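Local coordinates for putative oxidoreductase molybdopterin-binding subunit (Sulfolobus tokodaii, PDB 4ZOH), which probably serves as the catalytic subunit of a molybdenum hydroxylase of the xanthine dehydrogenase and aldehyde oxidase family, holding its pterin cytosine dinucleotide cofactor, at residues A[502-505]-A[506-510]; A[357-360]-A[361-365]. One frame throughout, in Å; residues are numbered along the deposited sequence.

Contact 1: A[502-505]-A[506-510]; sequences KDKL and IEIGA
Four successive backbone hydrogen bonds join Lys502, Asp503, Lys504 and Leu505 to the residues one turn further on, so the contact illustrates the i to i+4 repeat of an alpha helix. Ile506 N donates to Lys502 O at 2.9 Å, and Gly509 N to Leu505 O, also at 2.9 Å. Between them, Glu507 N reaches Asp503 O at 3.2 Å and Ile508 N reaches Lys504 O at 3.1 Å.

Apolar contact follows the same spacing. Lys504 and Ile508 run side by side and point the same way, with the methylene CG of Lys504 4.0 Å from CD1 of Ile508. The lysine sets out with CG opposite its own backbone N (chi1 -151°) and then bends at each later torsion, so that only the upper part of its chain meets the isoleucine. On another side of the helix, the end of the extended Lys502 chain passes more loosely by Ile506 CD1.

A third group sets side-chain carbons against carbonyl oxygens of the preceding turn. Ile508 CD1 folds back to 3.3 Å from Lys504 O, and Ile506 CG1 lies against Lys502 O. Glu507 holds its CG between backbone N and carbonyl carbon (chi1 57°), which sets that methylene 3.5 Å from both Asp503 O and Lys504 O.

Leu505 and Ile508 turn their apolar groups onto Ile541 of helix 538-547, while Asp503 and Glu507 are exposed. This division is that of an amphipathic alpha helix, here the far part of the long helix 486-512, packed on one flank against a shorter helix.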
# COMPACT_ATOMS: atom_id res chain seq x y z
N LYS A 502 -31.96 -13.77 2.29
CA LYS A 502 -33.34 -13.41 2.67
C LYS A 502 -34.04 -14.61 3.35
O LYS A 502 -34.66 -14.45 4.42
CB LYS A 502 -34.10 -12.99 1.40
CG LYS A 502 -35.47 -12.36 1.65
CD LYS A 502 -36.28 -12.36 0.37
CE LYS A 502 -37.71 -11.92 0.64
NZ LYS A 502 -38.57 -12.24 -0.54
N ASP A 503 -33.92 -15.79 2.74
CA ASP A 503 -34.41 -17.04 3.32
C ASP A 503 -33.89 -17.28 4.72
O ASP A 503 -34.64 -17.76 5.59
CB ASP A 503 -34.07 -18.26 2.46
CG ASP A 503 -34.74 -18.23 1.12
OD1 ASP A 503 -34.27 -18.96 0.19
OD2 ASP A 503 -35.71 -17.43 0.98
N LYS A 504 -32.61 -16.94 4.93
CA LYS A 504 -32.01 -17.12 6.26
C LYS A 504 -32.53 -16.09 7.24
O LYS A 504 -32.76 -16.42 8.42
CB LYS A 504 -30.48 -17.12 6.19
CG LYS A 504 -29.78 -17.94 7.28
CD LYS A 504 -28.49 -18.55 6.73
CE LYS A 504 -27.64 -17.50 6.00
NZ LYS A 504 -27.27 -17.85 4.60
N LEU A 505 -32.71 -14.85 6.78
CA LEU A 505 -33.21 -13.79 7.67
C LEU A 505 -34.65 -14.16 8.12
O LEU A 505 -35.02 -13.93 9.29
CB LEU A 505 -33.23 -12.43 6.95
CG LEU A 505 -31.96 -11.62 6.60
CD1 LEU A 505 -32.31 -10.40 5.75
CD2 LEU A 505 -31.26 -11.20 7.88
N ILE A 506 -35.43 -14.72 7.17
CA ILE A 506 -36.80 -15.24 7.42
C ILE A 506 -36.84 -16.29 8.55
O ILE A 506 -37.58 -16.11 9.56
CB ILE A 506 -37.52 -15.69 6.13
CG1 ILE A 506 -38.02 -14.44 5.37
CG2 ILE A 506 -38.73 -16.57 6.47
CD1 ILE A 506 -38.45 -14.68 3.94
N GLU A 507 -36.06 -17.34 8.42
CA GLU A 507 -36.11 -18.37 9.45
C GLU A 507 -35.60 -17.95 10.84
O GLU A 507 -36.19 -18.37 11.86
CB GLU A 507 -35.54 -19.67 8.97
CG GLU A 507 -34.12 -19.63 8.47
CD GLU A 507 -33.49 -21.00 8.59
OE1 GLU A 507 -32.54 -21.31 7.83
OE2 GLU A 507 -33.96 -21.77 9.44
N ILE A 508 -34.58 -17.09 10.89
CA ILE A 508 -34.15 -16.53 12.19
C ILE A 508 -35.29 -15.67 12.79
O ILE A 508 -35.61 -15.78 13.99
CB ILE A 508 -32.77 -15.81 12.09
CG1 ILE A 508 -31.70 -16.84 11.73
CG2 ILE A 508 -32.38 -15.13 13.40
CD1 ILE A 508 -30.59 -16.32 10.87
N GLY A 509 -35.91 -14.85 11.93
CA GLY A 509 -37.08 -14.04 12.28
C GLY A 509 -38.22 -14.93 12.77
O GLY A 509 -38.83 -14.62 13.79
N ALA A 510 -38.48 -16.02 12.06
CA ALA A 510 -39.50 -17.03 12.41
C ALA A 510 -39.18 -17.65 13.77
O ALA A 510 -40.01 -17.57 14.68
CB ALA A 510 -39.60 -18.10 11.33

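Contact 2: A[357-360]-A[361-365]; sequences DQYE and IRLKN
Arg362 turns back along its helix to Gln358, and its NH1 donates to Gln358 O at 3.0 Å. With CG opposite the carbonyl carbon (chi1 -62°) and the chain extended to NE, the guanidinium lies beside the preceding turn. The acceptor sits at the guanidinium edge, near its plane, yet NH1 stands above the carbonyl plane of Gln358, 39° out of it. Glu344 and Asn348 of helix 336-353 also hold this group, through NE and NH1. Replacing Arg362 by alanine would remove the guanidinium, and is likely to leave Glu344 without its charged mate and Gln358 O without the NH1 donor.

Leu363 brings CD1 to the edge of the Tyr359 ring, 3.9 Å from CD2, the two side chains crossing at a slant. The tyrosine hydroxyl is hydrogen-bonded to Leu389 O, so the ring is held at its hydroxyl and flanked along its CD2 edge.

At the helix start Asp357 is the N-cap: its OD2 takes Glu360 N at 3.1 Å, and Tyr359 N weakly, while OD1 is hydrogen-bonded to Tyr396 OH of helix 385-401. At the other end Asn365 ND2 folds back to Ile361 O at 2.8 Å, and Asn365 N reaches that oxygen from its opposite face.

A short helix is thus closed at its start by a carboxylate, and the buried arginine, its charge matched by Glu344, is probably limited in turning by Gln358 O.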
# COMPACT_ATOMS: atom_id res chain seq x y z
N ASP A 357 -33.59 -3.58 -52.36
CA ASP A 357 -33.45 -2.71 -51.23
C ASP A 357 -32.76 -3.41 -50.05
O ASP A 357 -33.17 -4.54 -49.66
CB ASP A 357 -34.83 -2.28 -50.75
CG ASP A 357 -34.74 -1.28 -49.65
OD1 ASP A 357 -34.25 -0.17 -49.92
OD2 ASP A 357 -35.12 -1.63 -48.53
N GLN A 358 -31.77 -2.73 -49.48
CA GLN A 358 -30.98 -3.27 -48.35
C GLN A 358 -31.81 -3.64 -47.14
O GLN A 358 -31.48 -4.63 -46.44
CB GLN A 358 -29.82 -2.36 -48.00
CG GLN A 358 -30.16 -1.08 -47.26
CD GLN A 358 -28.91 -0.31 -46.96
OE1 GLN A 358 -27.99 -0.81 -46.30
NE2 GLN A 358 -28.84 0.90 -47.46
N TYR A 359 -32.94 -2.94 -46.90
CA TYR A 359 -33.80 -3.36 -45.79
C TYR A 359 -34.70 -4.56 -46.19
O TYR A 359 -34.94 -5.54 -45.39
CB TYR A 359 -34.62 -2.20 -45.21
CG TYR A 359 -34.83 -2.35 -43.70
CD1 TYR A 359 -34.01 -1.64 -42.77
CD2 TYR A 359 -35.80 -3.22 -43.20
CE1 TYR A 359 -34.18 -1.83 -41.39
CE2 TYR A 359 -35.98 -3.40 -41.85
CZ TYR A 359 -35.16 -2.69 -40.96
OH TYR A 359 -35.36 -2.88 -39.61
N GLU A 360 -35.19 -4.50 -47.44
CA GLU A 360 -36.15 -5.53 -47.92
C GLU A 360 -35.48 -6.92 -47.95
O GLU A 360 -36.04 -7.93 -47.48
CB GLU A 360 -36.78 -5.14 -49.33
CG GLU A 360 -37.85 -4.03 -49.27
CD GLU A 360 -39.09 -4.39 -48.46
OE1 GLU A 360 -39.57 -5.54 -48.55
OE2 GLU A 360 -39.60 -3.53 -47.71
N ILE A 361 -34.25 -6.96 -48.45
CA ILE A 361 -33.51 -8.25 -48.51
C ILE A 361 -33.42 -8.92 -47.13
O ILE A 361 -33.62 -10.16 -47.01
CB ILE A 361 -32.16 -8.08 -49.20
CG1 ILE A 361 -31.76 -9.41 -49.84
CG2 ILE A 361 -31.15 -7.51 -48.21
CD1 ILE A 361 -30.63 -9.26 -50.85
N ARG A 362 -33.26 -8.11 -46.07
CA ARG A 362 -33.18 -8.64 -44.73
C ARG A 362 -34.54 -9.13 -44.22
O ARG A 362 -34.63 -10.18 -43.55
CB ARG A 362 -32.47 -7.59 -43.76
CG ARG A 362 -31.02 -7.25 -44.15
CD ARG A 362 -30.37 -6.17 -43.24
NE ARG A 362 -28.92 -6.26 -43.35
CZ ARG A 362 -28.19 -5.79 -44.37
NH1 ARG A 362 -28.76 -5.11 -45.37
NH2 ARG A 362 -26.88 -5.99 -44.38
N LEU A 363 -35.60 -8.37 -44.51
CA LEU A 363 -36.96 -8.81 -44.16
C LEU A 363 -37.29 -10.09 -44.94
O LEU A 363 -37.99 -10.94 -44.39
CB LEU A 363 -38.04 -7.74 -44.41
CG LEU A 363 -38.01 -6.53 -43.47
CD1 LEU A 363 -38.84 -5.45 -44.13
CD2 LEU A 363 -38.51 -6.89 -42.09
N LYS A 364 -36.76 -10.21 -46.17
CA LYS A 364 -36.99 -11.39 -47.01
C LYS A 364 -36.37 -12.68 -46.38
O LYS A 364 -37.07 -13.72 -46.22
CB LYS A 364 -36.53 -11.17 -48.46
CG LYS A 364 -36.79 -12.41 -49.34
CD LYS A 364 -36.77 -12.18 -50.83
CE LYS A 364 -38.16 -11.77 -51.31
NZ LYS A 364 -38.21 -11.19 -52.68
N ASN A 365 -35.09 -12.56 -45.93
CA ASN A 365 -34.29 -13.69 -45.48
C ASN A 365 -34.30 -14.01 -44.02
O ASN A 365 -33.84 -15.07 -43.63
CB ASN A 365 -32.89 -13.53 -45.97
CG ASN A 365 -32.80 -13.64 -47.48
OD1 ASN A 365 -32.91 -14.73 -48.03
ND2 ASN A 365 -32.56 -12.54 -48.15

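Contacts 1 and 2 show one local principle, bonding between successive turns of a helix, in two distant settings. Their centres are 56 Å apart, and the nearest atoms stay about 40 Å from each other. Contact 2 comes first along the chain, in the short helix 358-365; contact 1 follows in helix 486-512. Both lie well away from the centre of the chain, about 30 Å (contact 2) and 40 Å (contact 1) from it. Contact 1 is a partly buried helix flank; contact 2 is buried, with its polar ends tied to neighbouring parts of the chain. The pocket of the pterin cytosine dinucleotide draws on 32 residues between 213 and 672, and both contacts probably lie apart from it.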